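Local coordinates for SnoaL-like domain-containing protein (Methylibium petroleiphilum PM1, PDB 3G16) that is of unknown function but has the cystatin-like (NTF2-type) fold of SnoaL-like proteins, whose members often enclose a small-molecule pocket, at residues V66-L78 with I89-R103. Numbering follows the deposited sequence.
Sequences VETLGSYWTIDAL and IEWTHFKTNQDKVLR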
# COMPACT_ATOMS: atom_id res chain seq x y z
N VAL A 66 17.89 -12.32 -3.14
CA VAL A 66 17.65 -13.74 -3.48
C VAL A 66 18.83 -14.61 -3.06
O VAL A 66 18.68 -15.69 -2.47
CB VAL A 66 17.35 -13.89 -4.97
CG1 VAL A 66 17.40 -15.38 -5.46
CG2 VAL A 66 16.02 -13.22 -5.28
N GLU A 67 20.04 -14.13 -3.34
CA GLU A 67 21.24 -14.92 -3.05
C GLU A 67 21.46 -15.11 -1.59
O GLU A 67 21.82 -16.24 -1.15
CB GLU A 67 22.47 -14.24 -3.64
CG GLU A 67 22.48 -14.27 -5.13
CD GLU A 67 23.61 -13.49 -5.76
OE1 GLU A 67 24.22 -12.63 -5.06
OE2 GLU A 67 23.78 -13.67 -6.98
N THR A 68 21.23 -14.07 -0.81
CA THR A 68 21.56 -14.13 0.63
C THR A 68 20.41 -14.55 1.52
O THR A 68 20.63 -15.24 2.53
CB THR A 68 22.10 -12.79 1.12
OG1 THR A 68 21.10 -11.81 1.06
CG2 THR A 68 23.34 -12.34 0.30
N LEU A 69 19.19 -14.14 1.18
CA LEU A 69 18.03 -14.43 2.00
C LEU A 69 17.15 -15.55 1.43
O LEU A 69 16.27 -16.06 2.14
CB LEU A 69 17.16 -13.19 2.14
CG LEU A 69 17.79 -11.88 2.65
CD1 LEU A 69 16.79 -10.78 2.67
CD2 LEU A 69 18.41 -12.14 4.05
N GLY A 70 17.36 -15.92 0.19
CA GLY A 70 16.45 -16.83 -0.48
C GLY A 70 15.11 -16.16 -0.77
O GLY A 70 14.07 -16.86 -0.91
N SER A 71 15.07 -14.83 -0.87
CA SER A 71 13.86 -14.08 -1.09
C SER A 71 13.03 -14.66 -2.23
O SER A 71 13.55 -15.04 -3.26
CB SER A 71 14.20 -12.67 -1.42
OG SER A 71 14.86 -12.04 -0.33
N TYR A 72 11.74 -14.75 -1.98
CA TYR A 72 10.78 -15.16 -3.02
C TYR A 72 9.56 -14.32 -2.79
O TYR A 72 9.03 -14.25 -1.67
CB TYR A 72 10.44 -16.63 -2.88
CG TYR A 72 9.74 -17.20 -4.11
CD1 TYR A 72 8.38 -17.00 -4.32
CD2 TYR A 72 10.45 -17.87 -5.08
CE1 TYR A 72 7.76 -17.50 -5.46
CE2 TYR A 72 9.82 -18.42 -6.22
CZ TYR A 72 8.47 -18.20 -6.39
OH TYR A 72 7.81 -18.69 -7.53
N TRP A 73 9.09 -13.66 -3.83
CA TRP A 73 7.96 -12.76 -3.75
C TRP A 73 6.73 -13.32 -4.45
O TRP A 73 6.84 -13.91 -5.52
CB TRP A 73 8.33 -11.44 -4.43
CG TRP A 73 9.31 -10.63 -3.72
CD1 TRP A 73 9.01 -9.64 -2.83
CD2 TRP A 73 10.74 -10.60 -3.88
NE1 TRP A 73 10.16 -9.05 -2.36
CE2 TRP A 73 11.24 -9.60 -3.01
CE3 TRP A 73 11.64 -11.34 -4.63
CZ2 TRP A 73 12.60 -9.30 -2.94
CZ3 TRP A 73 12.99 -11.03 -4.55
CH2 TRP A 73 13.45 -10.02 -3.70
N THR A 74 5.57 -13.02 -3.92
CA THR A 74 4.31 -13.33 -4.54
C THR A 74 3.47 -12.07 -4.70
O THR A 74 3.51 -11.16 -3.85
CB THR A 74 3.51 -14.39 -3.77
OG1 THR A 74 3.19 -13.93 -2.46
CG2 THR A 74 4.31 -15.69 -3.68
N ILE A 75 2.70 -12.02 -5.79
CA ILE A 75 1.72 -10.98 -6.04
C ILE A 75 0.42 -11.53 -5.49
O ILE A 75 -0.09 -12.52 -6.01
CB ILE A 75 1.58 -10.65 -7.52
CG1 ILE A 75 2.88 -10.07 -8.10
CG2 ILE A 75 0.38 -9.73 -7.75
CD1 ILE A 75 2.85 -9.79 -9.62
N ASP A 76 -0.08 -10.92 -4.43
CA ASP A 76 -1.29 -11.39 -3.78
C ASP A 76 -2.55 -10.66 -4.22
O ASP A 76 -3.65 -11.21 -4.17
CB ASP A 76 -1.12 -11.27 -2.27
CG ASP A 76 0.12 -11.99 -1.77
OD1 ASP A 76 0.53 -13.01 -2.38
OD2 ASP A 76 0.66 -11.56 -0.75
N ALA A 77 -2.42 -9.40 -4.60
CA ALA A 77 -3.53 -8.63 -5.16
C ALA A 77 -2.92 -7.63 -6.10
O ALA A 77 -1.81 -7.15 -5.87
CB ALA A 77 -4.38 -7.92 -4.06
N LEU A 78 -3.62 -7.30 -7.16
CA LEU A 78 -3.11 -6.40 -8.18
C LEU A 78 -4.23 -5.46 -8.61
O LEU A 78 -5.27 -5.92 -9.10
CB LEU A 78 -2.56 -7.22 -9.36
CG LEU A 78 -2.01 -6.46 -10.53
CD1 LEU A 78 -0.96 -5.38 -10.11
CD2 LEU A 78 -1.44 -7.51 -11.51
N ILE A 89 0.01 -3.07 -5.66
CA ILE A 89 0.28 -4.49 -5.52
C ILE A 89 0.31 -4.85 -4.04
O ILE A 89 1.06 -4.18 -3.27
CB ILE A 89 1.66 -4.88 -6.12
CG1 ILE A 89 1.82 -4.33 -7.56
CG2 ILE A 89 1.89 -6.39 -6.03
CD1 ILE A 89 3.25 -4.51 -8.12
N GLU A 90 -0.43 -5.86 -3.61
CA GLU A 90 -0.30 -6.44 -2.27
C GLU A 90 0.61 -7.63 -2.48
O GLU A 90 0.37 -8.41 -3.41
CB GLU A 90 -1.62 -6.90 -1.68
CG GLU A 90 -1.58 -7.34 -0.24
CD GLU A 90 -2.90 -7.90 0.23
OE1 GLU A 90 -3.64 -8.47 -0.62
OE2 GLU A 90 -3.20 -7.79 1.43
N TRP A 91 1.68 -7.71 -1.71
CA TRP A 91 2.72 -8.68 -1.96
C TRP A 91 3.19 -9.39 -0.69
O TRP A 91 2.92 -8.94 0.44
CB TRP A 91 3.92 -8.00 -2.67
CG TRP A 91 4.42 -6.77 -1.94
CD1 TRP A 91 4.16 -5.49 -2.30
CD2 TRP A 91 5.23 -6.69 -0.74
NE1 TRP A 91 4.72 -4.61 -1.39
CE2 TRP A 91 5.40 -5.31 -0.45
CE3 TRP A 91 5.85 -7.63 0.07
CZ2 TRP A 91 6.14 -4.87 0.66
CZ3 TRP A 91 6.59 -7.19 1.17
CH2 TRP A 91 6.72 -5.82 1.45
N THR A 92 3.94 -10.46 -0.87
CA THR A 92 4.60 -11.16 0.21
C THR A 92 6.05 -11.34 -0.19
O THR A 92 6.34 -11.75 -1.32
CB THR A 92 3.98 -12.52 0.53
OG1 THR A 92 2.60 -12.32 0.91
CG2 THR A 92 4.71 -13.24 1.69
N HIS A 93 6.93 -11.00 0.73
CA HIS A 93 8.36 -11.22 0.61
C HIS A 93 8.70 -12.36 1.59
O HIS A 93 8.71 -12.17 2.82
CB HIS A 93 9.11 -9.92 0.94
CG HIS A 93 10.61 -10.04 0.88
ND1 HIS A 93 11.44 -8.95 1.04
CD2 HIS A 93 11.41 -11.09 0.59
CE1 HIS A 93 12.70 -9.36 0.95
NE2 HIS A 93 12.71 -10.66 0.66
N PHE A 94 8.92 -13.55 1.07
CA PHE A 94 9.31 -14.70 1.85
C PHE A 94 10.83 -14.67 1.96
O PHE A 94 11.52 -14.82 0.97
CB PHE A 94 8.88 -16.01 1.19
CG PHE A 94 7.40 -16.27 1.24
CD1 PHE A 94 6.83 -16.72 2.39
CD2 PHE A 94 6.60 -16.03 0.13
CE1 PHE A 94 5.44 -16.95 2.45
CE2 PHE A 94 5.22 -16.25 0.18
CZ PHE A 94 4.67 -16.69 1.37
N LYS A 95 11.34 -14.45 3.16
CA LYS A 95 12.79 -14.46 3.41
C LYS A 95 13.08 -15.91 3.78
O LYS A 95 13.29 -16.26 4.94
CB LYS A 95 13.15 -13.48 4.52
CG LYS A 95 12.87 -12.07 4.12
CD LYS A 95 13.00 -11.19 5.30
CE LYS A 95 12.74 -9.81 5.00
NZ LYS A 95 12.99 -9.14 6.32
N THR A 96 13.12 -16.75 2.77
CA THR A 96 13.11 -18.17 2.93
C THR A 96 14.15 -18.69 3.89
O THR A 96 13.84 -19.51 4.80
CB THR A 96 13.27 -18.87 1.55
OG1 THR A 96 12.36 -18.25 0.63
CG2 THR A 96 13.01 -20.40 1.65
N ASN A 97 15.39 -18.24 3.69
CA ASN A 97 16.49 -18.81 4.46
C ASN A 97 16.50 -18.36 5.91
O ASN A 97 17.23 -18.96 6.72
CB ASN A 97 17.81 -18.49 3.78
CG ASN A 97 17.93 -19.10 2.40
OD1 ASN A 97 17.19 -20.01 2.00
ND2 ASN A 97 18.87 -18.56 1.64
N GLN A 98 15.73 -17.35 6.24
CA GLN A 98 15.57 -16.86 7.63
C GLN A 98 14.27 -17.37 8.26
O GLN A 98 14.00 -17.09 9.44
CB GLN A 98 15.54 -15.34 7.65
CG GLN A 98 16.84 -14.72 7.21
CD GLN A 98 16.78 -13.23 7.22
OE1 GLN A 98 15.72 -12.61 7.03
NE2 GLN A 98 17.95 -12.60 7.41
N ASP A 99 13.46 -18.09 7.49
CA ASP A 99 12.15 -18.52 7.89
C ASP A 99 11.33 -17.32 8.40
O ASP A 99 10.67 -17.39 9.44
CB ASP A 99 12.24 -19.61 8.98
CG ASP A 99 10.94 -20.39 9.12
OD1 ASP A 99 10.22 -20.54 8.10
OD2 ASP A 99 10.66 -20.86 10.25
N LYS A 100 11.35 -16.24 7.63
CA LYS A 100 10.58 -15.04 7.95
C LYS A 100 9.71 -14.66 6.78
O LYS A 100 10.00 -15.00 5.61
CB LYS A 100 11.47 -13.86 8.30
CG LYS A 100 12.26 -14.16 9.56
CD LYS A 100 13.21 -13.10 9.96
CE LYS A 100 12.52 -12.01 10.68
NZ LYS A 100 13.50 -11.37 11.62
N VAL A 101 8.60 -14.05 7.11
CA VAL A 101 7.61 -13.60 6.14
C VAL A 101 7.32 -12.13 6.38
O VAL A 101 7.10 -11.71 7.53
CB VAL A 101 6.30 -14.38 6.25
CG1 VAL A 101 5.29 -13.90 5.24
CG2 VAL A 101 6.55 -15.89 6.09
N LEU A 102 7.40 -11.32 5.33
CA LEU A 102 7.04 -9.90 5.40
C LEU A 102 6.01 -9.65 4.32
O LEU A 102 6.27 -9.93 3.16
CB LEU A 102 8.25 -9.01 5.16
CG LEU A 102 8.04 -7.49 5.02
CD1 LEU A 102 7.38 -6.90 6.30
CD2 LEU A 102 9.35 -6.79 4.67
N ARG A 103 4.82 -9.17 4.68
CA ARG A 103 3.81 -8.80 3.71
C ARG A 103 3.69 -7.28 3.67
O ARG A 103 4.03 -6.57 4.59
CB ARG A 103 2.49 -9.44 4.06
CG ARG A 103 2.63 -10.96 4.17
CD ARG A 103 1.30 -11.60 4.10
NE ARG A 103 1.21 -12.98 4.60
CZ ARG A 103 1.07 -14.08 3.86
NH1 ARG A 103 1.10 -14.05 2.55
NH2 ARG A 103 0.86 -15.24 4.46
O HOH W 1 20.26 -18.55 -0.72
O HOH W 2 0.30 -9.82 1.24
O HOH W 3 1.05 -15.02 -0.50
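L69, closing helix 55-69, accepts on its O a 2.8 Å hydrogen bond from N97 N, while its CD2 rests against the amide of Q98. G70 then turns the chain with positive phi, and a CB there would clash with the N97 side chain, which A156 of the second subunit also holds. Its O takes the hydroxyl of T96 from above the carbonyl plane; that OG1 also bonds S151 of the second subunit. From here strands 71-81 and 86-95 form an antiparallel hairpin. S71 OG and H93 NE2 share a 2.7 Å hydrogen bond in the plane of the imidazole. Y72 and F94 form a hydrogen-bonded pair. W73 lies alongside H93, with NE1 3.4 Å from H93 CG over one imidazole face and K95 CG over the opposite face; the two ring planes meet at 31°. Both rings reach an unidentified bound molecule, probably from the crystallisation liquor, W73 through NE1 and H93, more weakly, through ND1. On the other face of the sheet, T74 sits beside T92 and donates from OG1 to D76 OD1. D76 enters a classic beta bulge: D76 N (2.7 Å) and A77 N (3.2 Å) both bond E90 O, approaching from the same face of its plane. With CG anti to its own carbonyl carbon (chi1 -55°), the D76 carboxylate swings across T92, whose OG1 donates to the syn lone pair of OD2 at 2.7 Å. T92 OG1 in turn accepts from R103 NH1, and a water links D76 OD2 to W91 O. With an alanine in place of D76, the T74 hydroxyl would probably turn more freely without its acceptor, whereas T92 OG1 could still be held by R103. A histidine-tryptophan pair, consistent with an NTF2-type cavity, thus contrasts with a polar network at the bulge whose carboxylate is likely to favour the ionised form.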